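Local structure of acidocalcisomal pyrophosphatase (Trypanosoma brucei brucei, 5C5V) at residues W196-F201 with P222-E227; V241-V246 with W257-I262; N153-I158 with A200-W205; E206-L211 with G218-V223. The protein probably hydrolyses inorganic pyrophosphate to phosphate with magnesium as cofactor, and here holds the analogue imidodiphosphate together with magnesium ions. All blocks are in the same frame, centred on the assembly; numbering follows the deposited sequence.

Contact 1. Residues W196-F201 with P222-E227. With MG (magnesium ion), chain G; MG (magnesium ion), chain E; 2PN (imidodiphosphoric acid), chain C.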
# COMPACT_ATOMS: atom_id res chain seq x y z
N TRP A 196 -11.57 -15.17 -6.12
CA TRP A 196 -11.66 -13.73 -6.26
C TRP A 196 -13.14 -13.36 -6.18
O TRP A 196 -14.00 -14.22 -6.35
CB TRP A 196 -11.06 -13.26 -7.59
CG TRP A 196 -9.70 -13.84 -7.82
CD1 TRP A 196 -8.52 -13.28 -7.47
CD2 TRP A 196 -9.40 -15.10 -8.42
NE1 TRP A 196 -7.48 -14.12 -7.81
CE2 TRP A 196 -8.00 -15.25 -8.40
CE3 TRP A 196 -10.17 -16.13 -8.97
CZ2 TRP A 196 -7.36 -16.37 -8.92
CZ3 TRP A 196 -9.54 -17.24 -9.49
CH2 TRP A 196 -8.14 -17.36 -9.46
N ASN A 197 -13.43 -12.09 -5.92
CA ASN A 197 -14.80 -11.62 -5.96
C ASN A 197 -15.31 -11.76 -7.37
O ASN A 197 -14.71 -11.22 -8.30
CB ASN A 197 -14.91 -10.17 -5.51
CG ASN A 197 -14.51 -9.98 -4.07
OD1 ASN A 197 -15.04 -10.63 -3.18
ND2 ASN A 197 -13.58 -9.07 -3.84
N TYR A 198 -16.42 -12.48 -7.52
CA TYR A 198 -16.99 -12.75 -8.82
C TYR A 198 -18.40 -12.15 -8.91
O TYR A 198 -19.15 -12.17 -7.94
CB TYR A 198 -17.04 -14.25 -9.07
CG TYR A 198 -17.57 -14.63 -10.42
CD1 TYR A 198 -16.76 -14.60 -11.55
CD2 TYR A 198 -18.90 -15.01 -10.58
CE1 TYR A 198 -17.26 -14.95 -12.79
CE2 TYR A 198 -19.40 -15.36 -11.82
CZ TYR A 198 -18.58 -15.33 -12.91
OH TYR A 198 -19.07 -15.68 -14.14
N GLY A 199 -18.75 -11.61 -10.07
CA GLY A 199 -20.06 -11.01 -10.25
C GLY A 199 -20.30 -10.53 -11.66
O GLY A 199 -19.92 -11.17 -12.63
N ALA A 200 -20.94 -9.37 -11.78
CA ALA A 200 -21.35 -8.89 -13.09
C ALA A 200 -21.39 -7.37 -13.16
O ALA A 200 -21.39 -6.69 -12.13
CB ALA A 200 -22.72 -9.47 -13.44
N PHE A 201 -21.40 -6.86 -14.38
CA PHE A 201 -21.58 -5.44 -14.61
C PHE A 201 -23.05 -5.17 -14.92
O PHE A 201 -23.61 -5.80 -15.82
CB PHE A 201 -20.69 -4.94 -15.77
CG PHE A 201 -19.22 -4.91 -15.44
CD1 PHE A 201 -18.71 -4.01 -14.51
CD2 PHE A 201 -18.34 -5.78 -16.06
CE1 PHE A 201 -17.36 -3.97 -14.21
CE2 PHE A 201 -16.97 -5.75 -15.76
CZ PHE A 201 -16.49 -4.84 -14.83
N PRO A 222 -25.66 -10.80 -17.98
CA PRO A 222 -24.77 -9.64 -17.86
C PRO A 222 -23.30 -10.05 -18.01
O PRO A 222 -22.97 -11.20 -17.75
CB PRO A 222 -25.05 -9.13 -16.45
CG PRO A 222 -26.40 -9.63 -16.13
CD PRO A 222 -26.53 -10.95 -16.80
N VAL A 223 -22.46 -9.12 -18.45
CA VAL A 223 -21.03 -9.37 -18.57
C VAL A 223 -20.41 -9.73 -17.21
O VAL A 223 -20.66 -9.07 -16.19
CB VAL A 223 -20.30 -8.15 -19.18
CG1 VAL A 223 -18.78 -8.31 -19.13
CG2 VAL A 223 -20.77 -7.93 -20.60
N ASP A 224 -19.59 -10.77 -17.21
CA ASP A 224 -19.00 -11.31 -15.99
C ASP A 224 -17.70 -10.60 -15.63
O ASP A 224 -16.91 -10.25 -16.50
CB ASP A 224 -18.74 -12.81 -16.15
CG ASP A 224 -20.03 -13.61 -16.31
OD1 ASP A 224 -21.02 -13.31 -15.61
OD2 ASP A 224 -20.05 -14.54 -17.14
N ALA A 225 -17.49 -10.39 -14.34
CA ALA A 225 -16.30 -9.70 -13.87
C ALA A 225 -15.60 -10.46 -12.73
O ALA A 225 -16.26 -11.04 -11.86
CB ALA A 225 -16.65 -8.29 -13.42
N VAL A 226 -14.27 -10.46 -12.75
CA VAL A 226 -13.49 -11.01 -11.66
C VAL A 226 -12.73 -9.88 -10.99
O VAL A 226 -11.88 -9.24 -11.62
CB VAL A 226 -12.49 -12.08 -12.17
CG1 VAL A 226 -11.96 -12.89 -11.01
CG2 VAL A 226 -13.18 -12.99 -13.18
N GLU A 227 -13.03 -9.61 -9.73
CA GLU A 227 -12.33 -8.53 -9.04
C GLU A 227 -11.18 -9.09 -8.18
O GLU A 227 -11.40 -9.91 -7.29
CB GLU A 227 -13.32 -7.73 -8.18
CG GLU A 227 -12.77 -6.43 -7.64
CD GLU A 227 -11.88 -6.64 -6.42
OE1 GLU A 227 -12.17 -7.55 -5.61
OE2 GLU A 227 -10.90 -5.88 -6.27
MG MG G . -22.54 -14.52 -15.25
MG MG E . -21.44 -15.58 -18.14
P1 2PN C . -21.68 -20.13 -15.19
O1 2PN C . -23.16 -20.48 -14.88
O2 2PN C . -21.46 -20.29 -16.72
O3 2PN C . -20.75 -21.04 -14.34
N1 2PN C . -21.39 -18.60 -14.71
P2 2PN C . -21.99 -17.26 -15.45
O4 2PN C . -23.55 -17.35 -15.57
O5 2PN C . -21.39 -17.21 -16.84
O6 2PN C . -21.63 -16.07 -14.68
O HOH W 1 -21.98 -13.59 -18.95
O HOH W 2 -23.73 -12.57 -15.66
O HOH W 3 -23.03 -15.30 -17.08
O HOH W 4 -24.44 -15.12 -14.18
O HOH W 5 -22.18 -13.42 -13.53
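Y198 and D224 meet around the bound imidodiphosphate from neighbouring antiparallel strands. CG of Y198 stands anti to the backbone N (chi1 -178°), which sends the ring forward along the face it shares with D224 until OH donates to O6 of the ligand at 2.6 Å, in the plane of the ring. Neither D224 oxygen bonds this hydroxyl. OD1 of D224 binds one magnesium ion at 2.0 Å, whose shell also takes in ligand O6, while OD2 binds the second, alongside ligand O5, and accepts from K258 NZ. One carboxylate thus bridges two ions that also hold the P2 phosphoryl group, in the imidodiphosphate pocket to which both residues belong. Farther along, N197 and E227 lie side by side: ND2 meets OE1 at 2.7 Å, amide and carboxylate nearly coplanar. T231 O also accepts from ND2, and OE2 of E227 receives G229 N and S263 N. The F201 ring brings CE2 to within 3.5 Å of A225 CB, and CB of W196 reaches V226 CG1 at 3.6 Å. Helix 285-295 lies against W196 and V226, strand 152-156 sends F154 against N197, A225 and E227, and strand 254-263 flanks strand 224-227 in parallel.

Contact 2. Residues V241-V246 with W257-I262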
# COMPACT_ATOMS: atom_id res chain seq x y z
N VAL A 241 -15.01 -0.17 -9.45
CA VAL A 241 -13.82 -0.89 -9.86
C VAL A 241 -13.19 -0.29 -11.10
O VAL A 241 -13.83 0.47 -11.84
CB VAL A 241 -14.10 -2.39 -10.15
CG1 VAL A 241 -14.74 -3.06 -8.95
CG2 VAL A 241 -14.94 -2.56 -11.41
N LYS A 242 -11.93 -0.64 -11.30
CA LYS A 242 -11.15 -0.24 -12.46
C LYS A 242 -10.91 -1.46 -13.33
O LYS A 242 -10.42 -2.47 -12.87
CB LYS A 242 -9.82 0.37 -12.02
CG LYS A 242 -8.88 0.65 -13.16
CD LYS A 242 -7.85 1.70 -12.78
CE LYS A 242 -6.58 1.09 -12.28
NZ LYS A 242 -5.55 2.17 -12.11
N VAL A 243 -11.27 -1.35 -14.61
CA VAL A 243 -11.12 -2.44 -15.55
C VAL A 243 -9.68 -2.54 -16.07
O VAL A 243 -9.10 -1.53 -16.48
CB VAL A 243 -12.09 -2.26 -16.74
CG1 VAL A 243 -11.65 -3.08 -17.94
CG2 VAL A 243 -13.51 -2.58 -16.30
N LEU A 244 -9.11 -3.75 -16.05
CA LEU A 244 -7.71 -3.96 -16.44
C LEU A 244 -7.58 -4.76 -17.74
O LEU A 244 -6.64 -4.57 -18.49
CB LEU A 244 -6.94 -4.68 -15.33
CG LEU A 244 -6.89 -3.92 -14.01
CD1 LEU A 244 -6.29 -4.79 -12.94
CD2 LEU A 244 -6.11 -2.62 -14.18
N GLY A 245 -8.51 -5.67 -17.99
CA GLY A 245 -8.39 -6.51 -19.16
C GLY A 245 -9.51 -7.51 -19.23
O GLY A 245 -10.40 -7.50 -18.38
N VAL A 246 -9.49 -8.40 -20.21
CA VAL A 246 -10.59 -9.34 -20.34
C VAL A 246 -10.16 -10.65 -20.98
O VAL A 246 -9.32 -10.67 -21.88
CB VAL A 246 -11.77 -8.71 -21.16
CG1 VAL A 246 -11.32 -8.34 -22.56
CG2 VAL A 246 -12.94 -9.66 -21.23
N TRP A 257 -17.23 -13.54 -21.97
CA TRP A 257 -16.12 -12.69 -21.55
C TRP A 257 -15.99 -12.66 -20.05
O TRP A 257 -16.98 -12.59 -19.34
CB TRP A 257 -16.31 -11.25 -22.03
CG TRP A 257 -16.40 -11.05 -23.50
CD1 TRP A 257 -17.53 -10.76 -24.21
CD2 TRP A 257 -15.33 -11.10 -24.45
NE1 TRP A 257 -17.23 -10.63 -25.55
CE2 TRP A 257 -15.89 -10.83 -25.72
CE3 TRP A 257 -13.96 -11.34 -24.35
CZ2 TRP A 257 -15.12 -10.79 -26.88
CZ3 TRP A 257 -13.19 -11.30 -25.50
CH2 TRP A 257 -13.78 -11.03 -26.75
N LYS A 258 -14.75 -12.70 -19.58
CA LYS A 258 -14.46 -12.56 -18.16
C LYS A 258 -13.56 -11.35 -17.96
O LYS A 258 -12.36 -11.41 -18.25
CB LYS A 258 -13.80 -13.83 -17.62
CG LYS A 258 -14.70 -15.06 -17.64
CD LYS A 258 -15.73 -15.02 -16.53
CE LYS A 258 -16.61 -16.26 -16.56
NZ LYS A 258 -17.49 -16.27 -17.75
N VAL A 259 -14.15 -10.26 -17.50
CA VAL A 259 -13.40 -9.03 -17.32
C VAL A 259 -12.59 -9.08 -16.02
O VAL A 259 -13.13 -9.43 -14.96
CB VAL A 259 -14.31 -7.78 -17.31
CG1 VAL A 259 -13.50 -6.52 -17.00
CG2 VAL A 259 -15.02 -7.64 -18.65
N VAL A 260 -11.31 -8.75 -16.12
CA VAL A 260 -10.45 -8.65 -14.96
C VAL A 260 -10.47 -7.22 -14.49
O VAL A 260 -10.21 -6.30 -15.27
CB VAL A 260 -8.98 -9.08 -15.26
CG1 VAL A 260 -8.10 -8.90 -14.01
CG2 VAL A 260 -8.91 -10.52 -15.75
N CYS A 261 -10.79 -7.01 -13.22
CA CYS A 261 -10.87 -5.65 -12.70
C CYS A 261 -10.37 -5.61 -11.27
O CYS A 261 -10.18 -6.66 -10.64
CB CYS A 261 -12.31 -5.13 -12.77
SG CYS A 261 -13.47 -6.06 -11.73
N ILE A 262 -10.17 -4.41 -10.76
CA ILE A 262 -9.77 -4.28 -9.36
C ILE A 262 -10.45 -3.10 -8.69
O ILE A 262 -10.59 -2.03 -9.27
CB ILE A 262 -8.24 -4.14 -9.20
CG1 ILE A 262 -7.88 -4.13 -7.72
CG2 ILE A 262 -7.73 -2.89 -9.90
CD1 ILE A 262 -6.40 -4.22 -7.46
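V246 packs against the start of the strand that runs back beside it, and its side chain can be followed outward. CB lies 4.0 Å from K258 O. Beyond it the two methyls part: CG1 takes the crowded position between backbone N and carbonyl carbon (chi1 61°), and CG2, left anti to the N, does the touching. That one methyl meets K258 O at 3.5 Å, the W257 ring at CE3 at 3.7 Å, and V259 CG2 at 3.9 Å. Strands 238-251 and 254-263 form a beta hairpin, and a classic beta bulge interrupts it where L244 and G245 both face V260. There V260 O is gripped by two amides, L244 N at 2.9 Å in the carbonyl plane and G245 N on a longer bond; V260 N returns a bond to G245 O. From the bulge itself, L244 sends CD1 against I262 CG2 at 3.9 Å. V241 CG2 meets SG of C261, while the V243 and V259 side chains cross at about a right angle. A319 and I323 of helix 316-336 lie on V243, and the amine of K258 turns away from the hairpin partner, adding to its D224 bond one to D256 O and a cation-pi contact with F293.

Contact 3. Residues N153-I158 with A200-W205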
# COMPACT_ATOMS: atom_id res chain seq x y z
N ASN A 153 -19.34 0.24 -11.95
CA ASN A 153 -19.97 -0.45 -10.85
C ASN A 153 -19.93 -1.95 -11.06
O ASN A 153 -20.28 -2.46 -12.13
CB ASN A 153 -21.40 0.03 -10.64
CG ASN A 153 -21.47 1.22 -9.72
OD1 ASN A 153 -20.71 1.31 -8.76
ND2 ASN A 153 -22.35 2.17 -10.03
N PHE A 154 -19.49 -2.65 -10.02
CA PHE A 154 -19.37 -4.10 -10.03
C PHE A 154 -20.34 -4.65 -9.01
O PHE A 154 -20.33 -4.25 -7.85
CB PHE A 154 -17.91 -4.51 -9.71
CG PHE A 154 -17.73 -5.98 -9.33
CD1 PHE A 154 -17.67 -6.96 -10.30
CD2 PHE A 154 -17.56 -6.35 -8.01
CE1 PHE A 154 -17.46 -8.32 -9.95
CE2 PHE A 154 -17.35 -7.70 -7.65
CZ PHE A 154 -17.31 -8.68 -8.62
N ILE A 155 -21.20 -5.55 -9.45
CA ILE A 155 -22.10 -6.23 -8.53
C ILE A 155 -21.51 -7.57 -8.14
O ILE A 155 -21.37 -8.45 -8.99
CB ILE A 155 -23.49 -6.44 -9.14
CG1 ILE A 155 -24.07 -5.10 -9.59
CG2 ILE A 155 -24.40 -7.16 -8.14
CD1 ILE A 155 -25.23 -5.24 -10.55
N CYS A 156 -21.15 -7.71 -6.87
CA CYS A 156 -20.61 -8.98 -6.41
C CYS A 156 -21.72 -10.00 -6.15
O CYS A 156 -22.57 -9.79 -5.30
CB CYS A 156 -19.78 -8.80 -5.14
SG CYS A 156 -19.08 -10.35 -4.50
N GLU A 157 -21.69 -11.09 -6.91
CA GLU A 157 -22.59 -12.22 -6.72
C GLU A 157 -21.93 -13.29 -5.84
O GLU A 157 -22.58 -13.89 -4.98
CB GLU A 157 -22.97 -12.81 -8.08
CG GLU A 157 -23.70 -11.81 -8.98
CD GLU A 157 -23.81 -12.23 -10.44
OE1 GLU A 157 -22.86 -12.85 -10.98
OE2 GLU A 157 -24.86 -11.92 -11.06
N ILE A 158 -20.64 -13.52 -6.07
CA ILE A 158 -19.92 -14.57 -5.35
C ILE A 158 -18.64 -14.07 -4.69
O ILE A 158 -17.62 -13.87 -5.35
CB ILE A 158 -19.59 -15.72 -6.29
CG1 ILE A 158 -20.89 -16.26 -6.90
CG2 ILE A 158 -18.82 -16.83 -5.56
CD1 ILE A 158 -20.66 -17.36 -7.90
N ALA A 200 -20.94 -9.37 -11.78
CA ALA A 200 -21.35 -8.89 -13.09
C ALA A 200 -21.39 -7.37 -13.16
O ALA A 200 -21.39 -6.69 -12.13
CB ALA A 200 -22.72 -9.47 -13.44
N PHE A 201 -21.40 -6.86 -14.38
CA PHE A 201 -21.58 -5.44 -14.61
C PHE A 201 -23.05 -5.17 -14.92
O PHE A 201 -23.61 -5.80 -15.82
CB PHE A 201 -20.69 -4.94 -15.77
CG PHE A 201 -19.22 -4.91 -15.44
CD1 PHE A 201 -18.71 -4.01 -14.51
CD2 PHE A 201 -18.34 -5.78 -16.06
CE1 PHE A 201 -17.36 -3.97 -14.21
CE2 PHE A 201 -16.97 -5.75 -15.76
CZ PHE A 201 -16.49 -4.84 -14.83
N PRO A 202 -23.66 -4.22 -14.20
CA PRO A 202 -25.04 -3.86 -14.52
C PRO A 202 -25.14 -3.22 -15.90
O PRO A 202 -24.12 -2.75 -16.41
CB PRO A 202 -25.40 -2.86 -13.41
CG PRO A 202 -24.10 -2.26 -13.01
CD PRO A 202 -23.10 -3.40 -13.11
N GLN A 203 -26.33 -3.23 -16.50
CA GLN A 203 -26.59 -2.54 -17.77
C GLN A 203 -25.70 -3.07 -18.90
O GLN A 203 -25.28 -2.32 -19.79
CB GLN A 203 -26.42 -1.03 -17.62
CG GLN A 203 -27.24 -0.45 -16.46
CD GLN A 203 -27.19 1.08 -16.36
OE1 GLN A 203 -26.20 1.72 -16.72
NE2 GLN A 203 -28.29 1.66 -15.88
N THR A 204 -25.41 -4.37 -18.84
CA THR A 204 -24.76 -5.08 -19.94
C THR A 204 -25.52 -6.37 -20.21
O THR A 204 -26.23 -6.88 -19.35
CB THR A 204 -23.29 -5.44 -19.64
OG1 THR A 204 -23.25 -6.34 -18.53
CG2 THR A 204 -22.47 -4.20 -19.33
N TRP A 205 -25.32 -6.91 -21.40
CA TRP A 205 -25.96 -8.16 -21.77
C TRP A 205 -25.16 -8.86 -22.88
O TRP A 205 -24.86 -8.26 -23.92
CB TRP A 205 -27.41 -7.89 -22.20
CG TRP A 205 -28.18 -9.10 -22.66
CD1 TRP A 205 -28.39 -10.26 -21.97
CD2 TRP A 205 -28.86 -9.24 -23.91
NE1 TRP A 205 -29.14 -11.13 -22.73
CE2 TRP A 205 -29.45 -10.52 -23.92
CE3 TRP A 205 -29.02 -8.42 -25.03
CZ2 TRP A 205 -30.19 -11.00 -25.01
CZ3 TRP A 205 -29.76 -8.90 -26.11
CH2 TRP A 205 -30.33 -10.17 -26.09
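I155 and A200 form a single antiparallel hydrogen-bonded pair in the beta-barrel core of the family I soluble pyrophosphatases, the last rung between strands 152-156 and 197-200 before the second strand runs out into a loop; just beyond it, a classic beta bulge sets both E157 and I158 opposite Y198. The backbone bonds are reciprocal: I155 N gives to A200 O at 2.9 Å, nearly in line with the carbonyl, and A200 N gives to I155 O at 3.0 Å. Apolar contact follows on one side. With CG1 anti to the carbonyl carbon (chi1 -56°) and the chain extended beyond it, I155 sets CD1 against P202, 3.7 Å from CB and almost as near to CD. Carbon-to-oxygen packing gathers at N153 O, where P202 CD comes to 3.1 Å and the F201 ring arrives edge-on, CD1 at 3.2 Å. E157 adds a looser touch, OE2 lying 4.0 Å from the A200 methyl, while that oxygen accepts from I168 N. The carboxamide of N153 points elsewhere, ND2 giving to P133 O. F154 and F201 both pack on V241. Within the departing loop, T204 OG1 donates to F201 O at 2.8 Å, tilted 33° from the carbonyl plane.

Contact 4. Residues E206-L211 with G218-V223. With MG (magnesium ion), chain E.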
# COMPACT_ATOMS: atom_id res chain seq x y z
N GLU A 206 -24.81 -10.12 -22.65
CA GLU A 206 -24.17 -10.93 -23.68
C GLU A 206 -25.24 -11.40 -24.66
O GLU A 206 -25.80 -12.49 -24.52
CB GLU A 206 -23.42 -12.12 -23.07
CG GLU A 206 -22.33 -11.72 -22.08
CD GLU A 206 -21.01 -11.35 -22.75
OE1 GLU A 206 -21.02 -10.92 -23.92
OE2 GLU A 206 -19.95 -11.49 -22.09
N SER A 207 -25.51 -10.56 -25.65
CA SER A 207 -26.63 -10.74 -26.56
C SER A 207 -26.65 -12.09 -27.28
O SER A 207 -25.65 -12.54 -27.83
CB SER A 207 -26.61 -9.63 -27.62
OG SER A 207 -27.63 -9.84 -28.56
N THR A 208 -27.83 -12.71 -27.29
CA THR A 208 -28.05 -13.93 -28.03
C THR A 208 -28.28 -13.66 -29.51
O THR A 208 -28.49 -14.58 -30.29
CB THR A 208 -29.26 -14.70 -27.47
OG1 THR A 208 -30.45 -13.91 -27.61
CG2 THR A 208 -29.03 -15.04 -26.01
N GLU A 209 -28.28 -12.39 -29.91
CA GLU A 209 -28.52 -12.03 -31.30
C GLU A 209 -27.23 -11.57 -31.98
O GLU A 209 -27.24 -11.25 -33.17
CB GLU A 209 -29.58 -10.92 -31.41
CG GLU A 209 -30.89 -11.17 -30.67
CD GLU A 209 -31.91 -10.04 -30.89
N VAL A 210 -26.14 -11.51 -31.23
CA VAL A 210 -24.89 -11.01 -31.78
C VAL A 210 -23.89 -12.14 -32.03
O VAL A 210 -23.60 -12.94 -31.13
CB VAL A 210 -24.24 -9.95 -30.84
CG1 VAL A 210 -22.81 -9.66 -31.26
CG2 VAL A 210 -25.06 -8.66 -30.84
N LEU A 211 -23.35 -12.18 -33.24
CA LEU A 211 -22.31 -13.14 -33.57
C LEU A 211 -20.96 -12.53 -33.26
O LEU A 211 -20.46 -11.69 -34.02
CB LEU A 211 -22.37 -13.57 -35.04
CG LEU A 211 -21.40 -14.71 -35.35
CD1 LEU A 211 -21.77 -15.99 -34.59
CD2 LEU A 211 -21.27 -14.97 -36.85
N GLY A 218 -23.77 -14.74 -27.42
CA GLY A 218 -23.46 -14.57 -26.01
C GLY A 218 -24.21 -15.52 -25.09
O GLY A 218 -25.15 -16.18 -25.51
N ASP A 219 -23.82 -15.55 -23.82
CA ASP A 219 -24.41 -16.52 -22.90
C ASP A 219 -25.69 -15.99 -22.24
O ASP A 219 -26.16 -16.56 -21.26
CB ASP A 219 -23.38 -16.95 -21.83
CG ASP A 219 -23.27 -15.97 -20.66
OD1 ASP A 219 -22.92 -16.43 -19.56
OD2 ASP A 219 -23.54 -14.74 -20.84
N ASN A 220 -26.23 -14.90 -22.79
CA ASN A 220 -27.55 -14.39 -22.39
C ASN A 220 -27.59 -13.80 -20.97
O ASN A 220 -28.65 -13.72 -20.37
CB ASN A 220 -28.60 -15.50 -22.52
CG ASN A 220 -30.01 -14.96 -22.65
OD1 ASN A 220 -30.23 -13.87 -23.18
ND2 ASN A 220 -30.99 -15.74 -22.18
N ASP A 221 -26.44 -13.39 -20.45
CA ASP A 221 -26.31 -12.88 -19.09
C ASP A 221 -25.57 -11.55 -19.09
O ASP A 221 -24.93 -11.19 -20.07
CB ASP A 221 -25.53 -13.87 -18.20
CG ASP A 221 -26.44 -14.76 -17.36
OD1 ASP A 221 -27.47 -14.28 -16.85
OD2 ASP A 221 -26.11 -15.95 -17.17
N PRO A 222 -25.66 -10.80 -17.98
CA PRO A 222 -24.77 -9.64 -17.86
C PRO A 222 -23.30 -10.05 -18.01
O PRO A 222 -22.97 -11.20 -17.75
CB PRO A 222 -25.05 -9.13 -16.45
CG PRO A 222 -26.40 -9.63 -16.13
CD PRO A 222 -26.53 -10.95 -16.80
N VAL A 223 -22.46 -9.12 -18.45
CA VAL A 223 -21.03 -9.37 -18.57
C VAL A 223 -20.41 -9.73 -17.21
O VAL A 223 -20.66 -9.07 -16.19
CB VAL A 223 -20.30 -8.15 -19.18
CG1 VAL A 223 -18.78 -8.31 -19.13
CG2 VAL A 223 -20.77 -7.93 -20.60
MG MG E . -21.44 -15.58 -18.14
O HOH W 1 -21.98 -13.59 -18.95
O HOH W 3 -23.03 -15.30 -17.08
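E206 and D219 set their carboxylates with planes at 90° to each other, and it is the aliphatic arm of the glutamate, not its charged end, that meets the aspartate. E206 CB lies 3.4 Å from D219 OD2, and CG is almost as close. A bend at chi2 (-83°) then swings the E206 carboxylate toward V223, whose CG2 stands 3.9 Å from OE2, the two side chains crossing at about a right angle. The charged atoms are kept apart, with OE2 of E206 5.0 Å from OD2 of D219. The aspartate meanwhile shares out its oxygens: OD1 binds a magnesium ion at 2.2 Å, and OD2 accepts at 2.7 Å from water 1, itself bound to the metal, as well as weakly from D221 N. D224 and D256 bind the same ion, and D219 and D221 both line the imidodiphosphate pocket. In this way E206 packs as a second-shell residue behind a metal ligand. Farther out, the T208 methyl CG2 meets N220 OD1 at 3.3 Å, an oxygen that also accepts from W205 NE1. The backbones hold these groups in place. E206 N gives to D221 O at 2.8 Å, E206 O receives N220 N, and S207 O takes G218 N, while S207 OG accepts from E209 N in an ST turn. Both segments belong to the long connection between strands 197-200 and 224-227. M329 of helix 316-336 lies against S207 and V210, V18 of the third subunit packs on V210, and strand 254-263 brings W257 to E206, K254 to D219 and V259 to V223.

In the fold
The four contacts illustrate how a mixed sheet and one of its connecting loops together build a metal site. Contacts 1 and 3, with centres about 6 Å apart, share A200 and F201 where strand 197-200 gives way to the loop; T204 OG1 bonds V223 N at 2.9 Å and ties the start of that loop to its end. Contact 2, its centre about 8 Å from that of contact 1, extends the sheet through V226 N to V259 O at 2.7 Å, and sets V243 CG2 4.0 Å from F201 CZ of contact 3. Contact 4 lies about 15 Å from contact 1 between centres, and E206 OE2 brings it to contact 2, 3.3 Å from W257 CD1.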